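Local coordinates for protein 5,10-methylenetetrahydromethanopterin reductase (Methanopyrus kandleri, PDB 1EZW) that catalyses the reversible, coenzyme F420-dependent reduction of methylenetetrahydromethanopterin to methyltetrahydromethanopterin, a step of methanogenesis from carbon dioxide, at residues Y139-V147 with V161-P172. Sequence-based numbering, arbitrary orientation.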
loop_
_atom_site.group_PDB
_atom_site.type_symbol
_atom_site.label_atom_id
_atom_site.label_comp_id
_atom_site.label_asym_id
_atom_site.label_seq_id
_atom_site.Cartn_x
_atom_site.Cartn_y
_atom_site.Cartn_z
ATOM N N TYR A 139 8.001 0.357 27.083
ATOM C CA TYR A 139 9.253 1.036 26.828
ATOM C C TYR A 139 10.466 0.132 26.996
ATOM O O TYR A 139 11.457 0.323 26.302
ATOM C CB TYR A 139 9.312 2.343 27.644
ATOM C CG TYR A 139 8.414 3.356 26.920
ATOM C CD1 TYR A 139 7.028 3.370 27.130
ATOM C CD2 TYR A 139 8.959 4.205 25.957
ATOM C CE1 TYR A 139 6.175 4.224 26.384
ATOM C CE2 TYR A 139 8.124 5.075 25.191
ATOM C CZ TYR A 139 6.746 5.067 25.416
ATOM O OH TYR A 139 5.910 5.881 24.685
ATOM N N GLN A 140 10.389 -0.864 27.882
ATOM C CA GLN A 140 11.489 -1.828 27.923
ATOM C C GLN A 140 11.576 -2.538 26.562
ATOM O O GLN A 140 12.677 -2.775 26.053
ATOM C CB GLN A 140 11.312 -2.895 29.001
ATOM C CG GLN A 140 11.586 -2.370 30.440
ATOM C CD GLN A 140 11.645 -3.527 31.417
ATOM O OE1 GLN A 140 12.137 -4.600 31.063
ATOM N NE2 GLN A 140 11.199 -3.300 32.677
ATOM N N TYR A 141 10.422 -2.849 25.969
ATOM C CA TYR A 141 10.358 -3.523 24.662
ATOM C C TYR A 141 10.951 -2.613 23.571
ATOM O O TYR A 141 11.756 -3.041 22.746
ATOM C CB TYR A 141 8.884 -3.851 24.364
ATOM C CG TYR A 141 8.655 -4.666 23.104
ATOM C CD1 TYR A 141 8.413 -6.030 23.167
ATOM C CD2 TYR A 141 8.694 -4.056 21.847
ATOM C CE1 TYR A 141 8.202 -6.798 21.990
ATOM C CE2 TYR A 141 8.484 -4.805 20.671
ATOM C CZ TYR A 141 8.237 -6.166 20.750
ATOM O OH TYR A 141 7.959 -6.916 19.599
ATOM N N LEU A 142 10.548 -1.348 23.568
ATOM C CA LEU A 142 11.050 -0.378 22.589
ATOM C C LEU A 142 12.542 -0.081 22.752
ATOM O O LEU A 142 13.196 0.343 21.789
ATOM C CB LEU A 142 10.238 0.926 22.671
ATOM C CG LEU A 142 8.778 0.828 22.279
ATOM C CD1 LEU A 142 8.112 2.200 22.530
ATOM C CD2 LEU A 142 8.675 0.496 20.782
ATOM N N GLU A 143 13.090 -0.283 23.965
ATOM C CA GLU A 143 14.524 -0.100 24.164
ATOM C C GLU A 143 15.299 -1.320 23.668
ATOM O O GLU A 143 16.539 -1.316 23.664
ATOM C CB GLU A 143 14.860 0.160 25.656
ATOM C CG GLU A 143 14.309 1.505 26.175
ATOM C CD GLU A 143 15.133 2.700 25.736
ATOM O OE1 GLU A 143 16.010 2.531 24.862
ATOM O OE2 GLU A 143 14.911 3.823 26.265
ATOM N N GLY A 144 14.577 -2.366 23.255
ATOM C CA GLY A 144 15.214 -3.575 22.730
ATOM C C GLY A 144 15.232 -4.781 23.658
ATOM O O GLY A 144 15.700 -5.880 23.267
ATOM N N GLY A 145 14.711 -4.593 24.863
ATOM C CA GLY A 145 14.647 -5.665 25.836
ATOM C C GLY A 145 16.016 -6.130 26.288
ATOM O O GLY A 145 17.024 -5.453 26.066
ATOM N N PRO A 146 16.081 -7.301 26.915
ATOM C CA PRO A 146 14.922 -8.142 27.203
ATOM C C PRO A 146 14.000 -7.463 28.217
ATOM O O PRO A 146 14.449 -6.733 29.117
ATOM C CB PRO A 146 15.553 -9.414 27.772
ATOM C CG PRO A 146 16.769 -8.820 28.496
ATOM C CD PRO A 146 17.313 -7.969 27.376
ATOM N N VAL A 147 12.706 -7.677 28.064
ATOM C CA VAL A 147 11.799 -7.101 29.024
ATOM C C VAL A 147 11.794 -8.021 30.253
ATOM O O VAL A 147 11.659 -9.217 30.122
ATOM C CB VAL A 147 10.382 -7.046 28.482
ATOM C CG1 VAL A 147 9.476 -6.462 29.543
ATOM C CG2 VAL A 147 10.354 -6.249 27.172
ATOM N N VAL A 161 13.491 -9.541 22.740
ATOM C CA VAL A 161 12.781 -8.784 21.714
ATOM C C VAL A 161 13.594 -8.700 20.447
ATOM O O VAL A 161 14.742 -8.294 20.466
ATOM C CB VAL A 161 12.544 -7.340 22.204
ATOM C CG1 VAL A 161 11.811 -6.540 21.132
ATOM C CG2 VAL A 161 11.724 -7.343 23.502
ATOM N N LYS A 162 13.008 -9.082 19.327
ATOM C CA LYS A 162 13.730 -8.949 18.081
ATOM C C LYS A 162 13.238 -7.741 17.313
ATOM O O LYS A 162 14.048 -6.989 16.773
ATOM C CB LYS A 162 13.579 -10.195 17.214
ATOM C CG LYS A 162 14.609 -11.270 17.509
ATOM C CD LYS A 162 13.881 -12.578 17.508
ATOM C CE LYS A 162 12.943 -12.572 18.686
ATOM N NZ LYS A 162 13.622 -12.286 19.975
ATOM N N ALA A 163 11.918 -7.548 17.271
ATOM C CA ALA A 163 11.347 -6.423 16.508
ATOM C C ALA A 163 11.929 -5.097 16.945
ATOM O O ALA A 163 12.117 -4.849 18.154
ATOM C CB ALA A 163 9.826 -6.391 16.682
ATOM N N ARG A 164 12.250 -4.263 15.972
ATOM C CA ARG A 164 12.745 -2.952 16.310
ATOM C C ARG A 164 11.850 -1.878 15.693
ATOM O O ARG A 164 11.391 -1.989 14.546
ATOM C CB ARG A 164 14.180 -2.749 15.829
ATOM C CG ARG A 164 15.227 -3.507 16.690
ATOM C CD ARG A 164 15.286 -2.955 18.126
ATOM N NE ARG A 164 16.295 -3.661 18.932
ATOM C CZ ARG A 164 16.125 -4.863 19.477
ATOM N NH1 ARG A 164 17.108 -5.437 20.193
ATOM N NH2 ARG A 164 14.962 -5.477 19.358
ATOM N N SER A 165 11.615 -0.822 16.468
ATOM C CA SER A 165 10.854 0.322 15.987
ATOM C C SER A 165 11.864 1.291 15.368
ATOM O O SER A 165 13.043 0.963 15.260
ATOM C CB SER A 165 10.164 1.029 17.164
ATOM O OG SER A 165 11.150 1.526 18.082
ATOM N N ILE A 166 11.422 2.479 14.987
ATOM C CA ILE A 166 12.355 3.471 14.452
ATOM C C ILE A 166 12.599 4.554 15.499
ATOM O O ILE A 166 13.750 4.939 15.743
ATOM C CB ILE A 166 11.803 4.021 13.132
ATOM C CG1 ILE A 166 12.008 2.934 12.079
ATOM C CG2 ILE A 166 12.495 5.372 12.713
ATOM C CD1 ILE A 166 11.302 3.181 10.834
ATOM N N GLN A 167 11.543 5.010 16.165
ATOM C CA GLN A 167 11.725 6.054 17.190
ATOM C C GLN A 167 12.191 5.487 18.524
ATOM O O GLN A 167 12.596 6.264 19.399
ATOM C CB GLN A 167 10.420 6.772 17.499
ATOM C CG GLN A 167 9.762 7.430 16.336
ATOM C CD GLN A 167 8.490 8.123 16.788
ATOM O OE1 GLN A 167 8.533 9.240 17.322
ATOM N NE2 GLN A 167 7.347 7.448 16.627
ATOM N N GLY A 168 12.115 4.166 18.710
ATOM C CA GLY A 168 12.490 3.610 20.015
ATOM C C GLY A 168 11.697 4.267 21.159
ATOM O O GLY A 168 10.482 4.459 21.061
ATOM N N SER A 169 12.357 4.599 22.268
ATOM C CA SER A 169 11.623 5.214 23.358
ATOM C C SER A 169 11.148 6.649 23.100
ATOM O O SER A 169 10.491 7.235 23.962
ATOM C CB SER A 169 12.432 5.133 24.661
ATOM O OG SER A 169 13.657 5.796 24.500
ATOM N N ASP A 170 11.456 7.213 21.930
ATOM C CA ASP A 170 10.972 8.559 21.576
ATOM C C ASP A 170 9.481 8.497 21.183
ATOM O O ASP A 170 8.843 9.543 20.991
ATOM C CB ASP A 170 11.765 9.172 20.421
ATOM C CG ASP A 170 13.125 9.681 20.852
ATOM O OD1 ASP A 170 13.917 10.073 19.969
ATOM O OD2 ASP A 170 13.385 9.700 22.073
ATOM N N ILE A 171 8.923 7.283 21.021
ATOM C CA ILE A 171 7.483 7.203 20.716
ATOM C C ILE A 171 6.724 7.847 21.864
ATOM O O ILE A 171 6.953 7.518 23.030
ATOM C CB ILE A 171 7.012 5.718 20.577
ATOM C CG1 ILE A 171 7.694 5.117 19.356
ATOM C CG2 ILE A 171 5.478 5.654 20.427
ATOM C CD1 ILE A 171 7.274 3.636 19.077
ATOM N N PRO A 172 5.836 8.802 21.564
ATOM C CA PRO A 172 5.071 9.473 22.626
ATOM C C PRO A 172 4.046 8.598 23.297
ATOM O O PRO A 172 3.361 7.817 22.649
ATOM C CB PRO A 172 4.388 10.639 21.916
ATOM C CG PRO A 172 5.106 10.798 20.609
ATOM C CD PRO A 172 5.515 9.356 20.240
HETATM O O HOH W 1 11.331 -2.925 19.958
HETATM O O HOH W 2 12.426 -0.528 19.253
HETATM O O HOH W 3 15.247 4.298 22.135
HETATM O O HOH W 4 15.859 -8.542 23.908
#
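Tyr-139 OH donates to Ile-171 O at 2.6 Å, from above that carbonyl's plane, tying helix 127-142 to the loop that leads back to the barrel. Ser-169 O also lies at the edge of the Tyr-139 ring, near its plane. Ser-169 OG donates to Glu-143 OE2 (2.9 Å), which it meets well out of the carboxylate plane; the bend of the glutamate at chi2 (-77°) brings the carboxylate back to the serine. Arg-164 NH2 donates to Val-161 O at 3.0 Å, in the guanidinium plane, and Gly-144, closing the helix in a Schellman motif, lays its CA over one face of that guanidinium. Between the backbones runs a row of waters: one accepts from Ser-165 N and donates to Leu-142 O, another joins the carbonyls of Tyr-141 and Ala-163, a third links Val-161 N to Gly-144 O.

Among apolar contacts, Val-161 CG1 sits over the centre of the Tyr-141 ring, 3.6 Å from its centroid, a CH-pi contact. Replacing Tyr-141 with alanine would probably leave that valine methyl without its aromatic cover and Tyr-40 O of the second subunit without its hydroxyl donor. Leu-142 CD1 meets Ile-171 CD1 at 3.8 Å, the two side chains crossing at about a right angle.

In this TIM barrel the loop leads into strand 173-176; Ile-171 packs on helix 73-86 and strand 93-95, and Ala-163 on Asn-42 of the second subunit.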